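Local coordinates for protein 2,5-dihydroxypyridine 5,6-dioxygenase (Pseudomonas putida KT2440, PDB 7CUP) that uses iron and molecular oxygen to cleave the ring of 2,5-dihydroxypyridine between carbons 5 and 6, yielding N-formylmaleamate in aerobic nicotinate degradation, at residues A292-P305 against C317-Y329. Residues are numbered along the deposited sequence; the frame is centred on the assembly and turned at random.
With FE (Fe (III) ion), chain G.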
ATOM      1  N   ALA A 292      29.188  -7.444 -14.378  1.00 22.85           N
ATOM      2  CA  ALA A 292      29.671  -7.873 -15.699  1.00 22.69           C
ATOM      3  C   ALA A 292      30.462  -6.725 -16.317  1.00 24.06           C
ATOM      4  O   ALA A 292      31.471  -7.005 -16.956  1.00 25.66           O
ATOM      5  CB  ALA A 292      28.506  -8.287 -16.578  1.00 23.79           C
ATOM      6  N   ARG A 293      30.018  -5.473 -16.154  1.00 23.45           N
ATOM      7  CA  ARG A 293      30.737  -4.335 -16.785  1.00 21.66           C
ATOM      8  C   ARG A 293      32.062  -4.080 -16.056  1.00 20.48           C
ATOM      9  O   ARG A 293      33.013  -3.620 -16.718  1.00 22.05           O
ATOM     10  CB  ARG A 293      29.891  -3.061 -16.819  1.00 21.23           C
ATOM     11  CG  ARG A 293      28.638  -3.157 -17.675  1.00 22.66           C
ATOM     12  CD  ARG A 293      27.881  -1.863 -17.721  1.00 22.34           C
ATOM     13  NE  ARG A 293      26.801  -1.998 -18.682  1.00 23.19           N
ATOM     14  CZ  ARG A 293      25.642  -2.612 -18.457  1.00 26.11           C
ATOM     15  NH1 ARG A 293      25.394  -3.149 -17.267  1.00 26.55           N
ATOM     16  NH2 ARG A 293      24.728  -2.677 -19.422  1.00 26.15           N
ATOM     17  N   ALA A 294      32.108  -4.244 -14.735  1.00 20.71           N
ATOM     18  CA  ALA A 294      33.162  -3.634 -13.893  1.00 21.93           C
ATOM     19  C   ALA A 294      34.223  -4.646 -13.442  1.00 22.57           C
ATOM     20  O   ALA A 294      35.237  -4.171 -12.930  1.00 24.49           O
ATOM     21  CB  ALA A 294      32.585  -2.898 -12.700  1.00 20.37           C
ATOM     22  N   PHE A 295      34.032  -5.951 -13.566  1.00 21.63           N
ATOM     23  CA  PHE A 295      34.908  -6.910 -12.849  1.00 22.65           C
ATOM     24  C   PHE A 295      36.378  -6.668 -13.256  1.00 22.84           C
ATOM     25  O   PHE A 295      36.695  -6.400 -14.437  1.00 22.65           O
ATOM     26  CB  PHE A 295      34.421  -8.346 -13.005  1.00 21.73           C
ATOM     27  CG  PHE A 295      34.520  -8.996 -14.373  1.00 24.32           C
ATOM     28  CD1 PHE A 295      35.638  -9.733 -14.727  1.00 22.61           C
ATOM     29  CD2 PHE A 295      33.437  -9.007 -15.249  1.00 24.31           C
ATOM     30  CE1 PHE A 295      35.687 -10.415 -15.934  1.00 23.38           C
ATOM     31  CE2 PHE A 295      33.498  -9.678 -16.462  1.00 24.70           C
ATOM     32  CZ  PHE A 295      34.629 -10.371 -16.814  1.00 23.16           C
ATOM     33  N   TYR A 296      37.259  -6.743 -12.267  1.00 24.78           N
ATOM     34  CA  TYR A 296      38.715  -6.486 -12.372  1.00 27.13           C
ATOM     35  C   TYR A 296      39.311  -7.261 -13.561  1.00 27.91           C
ATOM     36  O   TYR A 296      39.221  -8.499 -13.592  1.00 29.89           O
ATOM     37  CB  TYR A 296      39.346  -6.897 -11.043  1.00 29.24           C
ATOM     38  CG  TYR A 296      40.771  -6.457 -10.798  1.00 31.21           C
ATOM     39  CD1 TYR A 296      41.055  -5.162 -10.393  1.00 34.78           C
ATOM     40  CD2 TYR A 296      41.824  -7.354 -10.863  1.00 32.35           C
ATOM     41  CE1 TYR A 296      42.350  -4.755 -10.098  1.00 34.83           C
ATOM     42  CE2 TYR A 296      43.123  -6.968 -10.558  1.00 34.46           C
ATOM     43  CZ  TYR A 296      43.388  -5.662 -10.186  1.00 33.28           C
ATOM     44  OH  TYR A 296      44.654  -5.252  -9.902  1.00 34.51           O
ATOM     45  N   GLY A 297      39.887  -6.568 -14.540  1.00 29.14           N
ATOM     46  CA  GLY A 297      40.660  -7.220 -15.619  1.00 29.39           C
ATOM     47  C   GLY A 297      39.825  -7.628 -16.823  1.00 29.42           C
ATOM     48  O   GLY A 297      40.376  -8.231 -17.742  1.00 28.45           O
ATOM     49  N   ASN A 298      38.544  -7.277 -16.881  1.00 27.04           N
ATOM     50  CA  ASN A 298      37.737  -7.539 -18.093  1.00 26.36           C
ATOM     51  C   ASN A 298      38.226  -6.578 -19.188  1.00 25.73           C
ATOM     52  O   ASN A 298      38.874  -5.565 -18.879  1.00 27.89           O
ATOM     53  CB  ASN A 298      36.216  -7.496 -17.794  1.00 28.21           C
ATOM     54  CG  ASN A 298      35.602  -6.111 -17.645  1.00 29.42           C
ATOM     55  OD1 ASN A 298      36.211  -5.097 -17.985  1.00 29.84           O
ATOM     56  ND2 ASN A 298      34.367  -6.049 -17.156  1.00 28.41           N
ATOM     57  N   PHE A 299      37.930  -6.905 -20.436  1.00 25.89           N
ATOM     58  CA  PHE A 299      37.884  -5.944 -21.560  1.00 25.36           C
ATOM     59  C   PHE A 299      36.409  -5.731 -21.880  1.00 26.24           C
ATOM     60  O   PHE A 299      35.702  -6.714 -22.135  1.00 24.62           O
ATOM     61  CB  PHE A 299      38.628  -6.454 -22.792  1.00 25.18           C
ATOM     62  CG  PHE A 299      38.464  -5.557 -23.986  1.00 25.30           C
ATOM     63  CD1 PHE A 299      38.973  -4.274 -23.971  1.00 25.58           C
ATOM     64  CD2 PHE A 299      37.761  -5.972 -25.089  1.00 25.16           C
ATOM     65  CE1 PHE A 299      38.791  -3.427 -25.056  1.00 25.13           C
ATOM     66  CE2 PHE A 299      37.609  -5.145 -26.188  1.00 26.95           C
ATOM     67  CZ  PHE A 299      38.106  -3.862 -26.160  1.00 25.69           C
ATOM     68  N   LEU A 300      35.964  -4.486 -21.836  1.00 25.65           N
ATOM     69  CA  LEU A 300      34.555  -4.131 -22.094  1.00 27.85           C
ATOM     70  C   LEU A 300      34.530  -3.300 -23.353  1.00 26.86           C
ATOM     71  O   LEU A 300      35.134  -2.211 -23.350  1.00 28.15           O
ATOM     72  CB  LEU A 300      33.997  -3.333 -20.913  1.00 27.28           C
ATOM     73  CG  LEU A 300      32.541  -2.901 -21.055  1.00 28.35           C
ATOM     74  CD1 LEU A 300      31.612  -4.114 -21.140  1.00 26.99           C
ATOM     75  CD2 LEU A 300      32.142  -1.999 -19.892  1.00 27.28           C
ATOM     76  N   PHE A 301      33.819  -3.774 -24.359  1.00 26.11           N
ATOM     77  CA  PHE A 301      33.483  -2.931 -25.521  1.00 26.86           C
ATOM     78  C   PHE A 301      31.972  -2.827 -25.633  1.00 28.20           C
ATOM     79  O   PHE A 301      31.247  -3.632 -25.030  1.00 28.94           O
ATOM     80  CB  PHE A 301      34.109  -3.449 -26.815  1.00 25.59           C
ATOM     81  CG  PHE A 301      33.610  -4.770 -27.319  1.00 24.32           C
ATOM     82  CD1 PHE A 301      34.019  -5.950 -26.721  1.00 25.52           C
ATOM     83  CD2 PHE A 301      32.758  -4.831 -28.410  1.00 24.99           C
ATOM     84  CE1 PHE A 301      33.570  -7.170 -27.200  1.00 23.21           C
ATOM     85  CE2 PHE A 301      32.318  -6.055 -28.889  1.00 24.32           C
ATOM     86  CZ  PHE A 301      32.730  -7.218 -28.284  1.00 25.46           C
ATOM     87  N   SER A 302      31.555  -1.860 -26.434  1.00 26.39           N
ATOM     88  CA  SER A 302      30.143  -1.517 -26.643  1.00 30.17           C
ATOM     89  C   SER A 302      29.889  -1.298 -28.139  1.00 30.20           C
ATOM     90  O   SER A 302      30.873  -1.119 -28.901  1.00 27.41           O
ATOM     91  CB  SER A 302      29.782  -0.316 -25.806  1.00 29.59           C
ATOM     92  OG  SER A 302      28.424   0.019 -26.034  1.00 36.54           O
ATOM     93  N   THR A 303      28.612  -1.314 -28.522  1.00 29.25           N
ATOM     94  CA  THR A 303      28.152  -1.133 -29.916  1.00 30.02           C
ATOM     95  C   THR A 303      27.054  -0.070 -29.951  1.00 31.55           C
ATOM     96  O   THR A 303      26.386   0.136 -28.914  1.00 29.76           O
ATOM     97  CB  THR A 303      27.660  -2.452 -30.511  1.00 29.16           C
ATOM     98  OG1 THR A 303      26.415  -2.804 -29.898  1.00 30.48           O
ATOM     99  CG2 THR A 303      28.682  -3.558 -30.361  1.00 31.58           C
ATOM    100  N   GLY A 304      26.879   0.553 -31.118  1.00 32.66           N
ATOM    101  CA  GLY A 304      25.770   1.462 -31.426  1.00 32.56           C
ATOM    102  C   GLY A 304      26.157   2.920 -31.194  1.00 37.57           C
ATOM    103  O   GLY A 304      27.173   3.386 -31.705  1.00 36.07           O
ATOM    104  N   PRO A 305      25.351   3.667 -30.405  1.00 40.42           N
ATOM    105  CA  PRO A 305      25.420   5.127 -30.382  1.00 38.37           C
ATOM    106  C   PRO A 305      26.725   5.650 -29.770  1.00 37.67           C
ATOM    107  O   PRO A 305      27.290   4.997 -28.910  1.00 36.90           O
ATOM    108  CB  PRO A 305      24.237   5.544 -29.493  1.00 38.99           C
ATOM    109  CG  PRO A 305      23.961   4.326 -28.616  1.00 37.88           C
ATOM    110  CD  PRO A 305      24.347   3.130 -29.465  1.00 41.84           C
ATOM    111  N   CYS A 317      19.995   0.910 -30.572  1.00 32.13           N
ATOM    112  CA  CYS A 317      20.515  -0.448 -30.259  1.00 31.17           C
ATOM    113  C   CYS A 317      21.886  -0.354 -29.572  1.00 30.90           C
ATOM    114  O   CYS A 317      22.843   0.103 -30.196  1.00 30.17           O
ATOM    115  CB  CYS A 317      20.596  -1.288 -31.518  1.00 33.39           C
ATOM    116  SG  CYS A 317      21.131  -2.985 -31.204  1.00 33.28           S
ATOM    117  N   HIS A 318      21.981  -0.824 -28.328  1.00 28.59           N
ATOM    118  CA  HIS A 318      23.192  -0.706 -27.487  1.00 27.89           C
ATOM    119  C   HIS A 318      23.535  -2.052 -26.833  1.00 28.59           C
ATOM    120  O   HIS A 318      22.686  -2.604 -26.086  1.00 25.93           O
ATOM    121  CB  HIS A 318      22.953   0.389 -26.456  1.00 31.79           C
ATOM    122  CG  HIS A 318      24.032   0.436 -25.439  1.00 32.90           C
ATOM    123  ND1 HIS A 318      23.822   0.081 -24.131  1.00 34.89           N
ATOM    124  CD2 HIS A 318      25.338   0.722 -25.563  1.00 32.35           C
ATOM    125  CE1 HIS A 318      24.948   0.167 -23.468  1.00 34.38           C
ATOM    126  NE2 HIS A 318      25.886   0.566 -24.323  1.00 35.37           N
ATOM    127  N   LEU A 319      24.753  -2.549 -27.060  1.00 26.93           N
ATOM    128  CA  LEU A 319      25.292  -3.760 -26.378  1.00 27.19           C
ATOM    129  C   LEU A 319      26.561  -3.402 -25.610  1.00 26.42           C
ATOM    130  O   LEU A 319      27.341  -2.567 -26.103  1.00 25.41           O
ATOM    131  CB  LEU A 319      25.588  -4.855 -27.403  1.00 24.94           C
ATOM    132  CG  LEU A 319      24.418  -5.244 -28.298  1.00 29.68           C
ATOM    133  CD1 LEU A 319      24.873  -6.294 -29.303  1.00 31.49           C
ATOM    134  CD2 LEU A 319      23.225  -5.755 -27.492  1.00 28.80           C
ATOM    135  N   ASP A 320      26.693  -3.954 -24.401  1.00 26.26           N
ATOM    136  CA  ASP A 320      27.923  -3.974 -23.575  1.00 23.92           C
ATOM    137  C   ASP A 320      28.369  -5.419 -23.510  1.00 22.70           C
ATOM    138  O   ASP A 320      27.532  -6.301 -23.172  1.00 22.90           O
ATOM    139  CB  ASP A 320      27.706  -3.380 -22.186  1.00 25.13           C
ATOM    140  CG  ASP A 320      27.650  -1.865 -22.222  1.00 29.97           C
ATOM    141  OD1 ASP A 320      28.193  -1.307 -23.167  1.00 30.12           O
ATOM    142  OD2 ASP A 320      27.029  -1.272 -21.332  1.00 30.13           O
ATOM    143  N   ILE A 321      29.636  -5.653 -23.827  1.00 23.90           N
ATOM    144  CA  ILE A 321      30.198  -7.024 -23.956  1.00 24.77           C
ATOM    145  C   ILE A 321      31.546  -7.068 -23.252  1.00 25.21           C
ATOM    146  O   ILE A 321      32.531  -6.584 -23.796  1.00 29.79           O
ATOM    147  CB  ILE A 321      30.322  -7.415 -25.435  1.00 25.69           C
ATOM    148  CG1 ILE A 321      28.969  -7.331 -26.134  1.00 26.44           C
ATOM    149  CG2 ILE A 321      30.959  -8.787 -25.544  1.00 26.57           C
ATOM    150  CD1 ILE A 321      29.017  -7.543 -27.641  1.00 26.24           C
ATOM    151  N   PRO A 322      31.622  -7.654 -22.041  1.00 24.73           N
ATOM    152  CA  PRO A 322      32.892  -7.913 -21.365  1.00 25.10           C
ATOM    153  C   PRO A 322      33.510  -9.264 -21.751  1.00 25.78           C
ATOM    154  O   PRO A 322      32.811 -10.243 -21.826  1.00 26.12           O
ATOM    155  CB  PRO A 322      32.534  -7.939 -19.873  1.00 25.24           C
ATOM    156  CG  PRO A 322      31.039  -8.251 -19.829  1.00 24.73           C
ATOM    157  CD  PRO A 322      30.471  -8.043 -21.211  1.00 26.13           C
ATOM    158  N   LEU A 323      34.826  -9.283 -21.953  1.00 25.57           N
ATOM    159  CA  LEU A 323      35.595 -10.512 -22.269  1.00 24.96           C
ATOM    160  C   LEU A 323      36.572 -10.784 -21.135  1.00 26.82           C
ATOM    161  O   LEU A 323      37.158  -9.810 -20.600  1.00 27.68           O
ATOM    162  CB  LEU A 323      36.326 -10.315 -23.596  1.00 26.38           C
ATOM    163  CG  LEU A 323      35.462  -9.844 -24.745  1.00 24.70           C
ATOM    164  CD1 LEU A 323      36.331  -9.579 -25.955  1.00 26.29           C
ATOM    165  CD2 LEU A 323      34.374 -10.866 -25.061  1.00 27.02           C
ATOM    166  N   ARG A 324      36.727 -12.062 -20.787  1.00 25.93           N
ATOM    167  CA  ARG A 324      37.701 -12.562 -19.792  1.00 29.92           C
ATOM    168  C   ARG A 324      39.020 -12.934 -20.474  1.00 29.91           C
ATOM    169  O   ARG A 324      39.006 -13.165 -21.691  1.00 27.56           O
ATOM    170  CB  ARG A 324      37.232 -13.889 -19.198  1.00 33.25           C
ATOM    171  CG  ARG A 324      36.318 -13.748 -18.005  1.00 38.48           C
ATOM    172  CD  ARG A 324      35.236 -14.785 -18.118  1.00 40.74           C
ATOM    173  NE  ARG A 324      35.632 -16.189 -18.117  1.00 45.46           N
ATOM    174  CZ  ARG A 324      35.534 -17.035 -19.152  1.00 41.48           C
ATOM    175  NH1 ARG A 324      35.141 -16.656 -20.376  1.00 35.68           N
ATOM    176  NH2 ARG A 324      35.859 -18.289 -18.933  1.00 42.55           N
ATOM    177  N   ASN A 325      40.084 -13.074 -19.678  1.00 32.71           N
ATOM    178  CA  ASN A 325      41.339 -13.787 -20.058  1.00 37.94           C
ATOM    179  C   ASN A 325      42.095 -13.019 -21.134  1.00 37.70           C
ATOM    180  O   ASN A 325      42.944 -13.637 -21.779  1.00 42.01           O
ATOM    181  CB  ASN A 325      41.072 -15.184 -20.619  1.00 38.62           C
ATOM    182  CG  ASN A 325      40.288 -16.033 -19.651  1.00 40.51           C
ATOM    183  OD1 ASN A 325      40.438 -15.851 -18.453  1.00 39.92           O
ATOM    184  ND2 ASN A 325      39.444 -16.929 -20.159  1.00 47.03           N
ATOM    185  N   CYS A 326      41.832 -11.718 -21.275  1.00 36.18           N
ATOM    186  CA  CYS A 326      42.325 -10.902 -22.404  1.00 35.87           C
ATOM    187  C   CYS A 326      43.657 -10.281 -21.997  1.00 35.28           C
ATOM    188  O   CYS A 326      43.875 -10.049 -20.784  1.00 35.73           O
ATOM    189  CB  CYS A 326      41.346  -9.815 -22.835  1.00 36.55           C
ATOM    190  SG  CYS A 326      39.992 -10.402 -23.889  1.00 33.67           S
ATOM    191  N   ASP A 327      44.524 -10.094 -22.986  1.00 36.13           N
ATOM    192  CA  ASP A 327      45.711  -9.220 -22.891  1.00 37.24           C
ATOM    193  C   ASP A 327      45.298  -7.885 -23.499  1.00 33.10           C
ATOM    194  O   ASP A 327      44.772  -7.879 -24.628  1.00 30.61           O
ATOM    195  CB  ASP A 327      46.920  -9.855 -23.586  1.00 41.08           C
ATOM    196  CG  ASP A 327      47.362 -11.200 -23.034  1.00 39.59           C
ATOM    197  OD1 ASP A 327      47.090 -11.501 -21.856  1.00 41.82           O
ATOM    198  OD2 ASP A 327      47.981 -11.938 -23.799  1.00 48.08           O
ATOM    199  N   ILE A 328      45.501  -6.798 -22.760  1.00 35.31           N
ATOM    200  CA  ILE A 328      45.127  -5.432 -23.222  1.00 35.61           C
ATOM    201  C   ILE A 328      46.385  -4.569 -23.209  1.00 37.24           C
ATOM    202  O   ILE A 328      47.047  -4.475 -22.116  1.00 33.86           O
ATOM    203  CB  ILE A 328      44.026  -4.802 -22.348  1.00 34.46           C
ATOM    204  CG1 ILE A 328      42.863  -5.763 -22.085  1.00 34.98           C
ATOM    205  CG2 ILE A 328      43.563  -3.503 -22.989  1.00 35.11           C
ATOM    206  CD1 ILE A 328      41.868  -5.242 -21.064  1.00 33.29           C
ATOM    207  N   TYR A 329      46.649  -3.924 -24.347  1.00 38.54           N
ATOM    208  CA  TYR A 329      47.819  -3.030 -24.552  1.00 42.04           C
ATOM    209  C   TYR A 329      47.375  -1.612 -24.892  1.00 37.64           C
ATOM    210  O   TYR A 329      46.436  -1.413 -25.721  1.00 39.68           O
ATOM    211  CB  TYR A 329      48.719  -3.541 -25.680  1.00 41.26           C
ATOM    212  CG  TYR A 329      49.250  -4.917 -25.424  1.00 40.44           C
ATOM    213  CD1 TYR A 329      48.561  -6.035 -25.865  1.00 44.29           C
ATOM    214  CD2 TYR A 329      50.418  -5.100 -24.716  1.00 41.25           C
ATOM    215  CE1 TYR A 329      49.034  -7.310 -25.615  1.00 45.89           C
ATOM    216  CE2 TYR A 329      50.906  -6.368 -24.459  1.00 42.41           C
ATOM    217  CZ  TYR A 329      50.209  -7.471 -24.908  1.00 42.62           C
ATOM    218  OH  TYR A 329      50.679  -8.715 -24.639  1.00 52.65           O
TER
HETATM  219 FE    FE G 401      28.027   0.857 -23.928  1.00 43.68          FE
HETATM  220  O   HOH W   1      39.970  -9.788 -20.065  1.00 27.38           O
HETATM  221  O   HOH W   2      24.264  -1.892 -31.129  1.00 29.61           O
HETATM  222  O   HOH W   3      27.334   1.508 -21.818  1.00 30.85           O
HETATM  223  O   HOH W   4      27.463   2.769 -25.172  1.00 37.96           O
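I321 lays CB over one face of the F301 ring as a CH-pi contact (4.0 Å from CB to the ring centroid), and its CG2 reaches CE1 of the same ring. The F299 ring instead takes L323 CD1 at its edge, while the guanidinium of R293 meets D320 OD2 at its edge, nearly in plane. The F299, F301, I321 and L323 side chains lie on one face of an antiparallel ribbon, strands 299-303 and 319-323, at one margin of a five-stranded sheet; F299-L323 and F301-I321 are its hydrogen-bonded pairs. F301, with CG between backbone N and carbonyl carbon (chi1 66°), leans its ring across to I321. On the other face of the ribbon lies the iron site: S302 OG, H318 NE2 and D320 OD1 bind the metal, joined by H265 and two waters. D320 splits its carboxylate: OD1 goes to iron at 2.3 Å, whereas OD2 accepts a straight bond from R293 NE (2.8 Å, 166°) on the anti side, tilted 25° out of the carboxylate plane, with the two planes almost perpendicular. R293, reaching D320 from helix 290-294 and extended from CG to NE, thus acts from the second shell and probably fixes the carboxylate's rotation; its NH1 is held by M288. Further along, P322 packs its CG against A292 CB and its CB against F295 CE2, and N298 ND2 ties back to R293 O. L319 O accepts two bonds, from T303 N and, at 2.8 Å, from the iron-bound S302 OG.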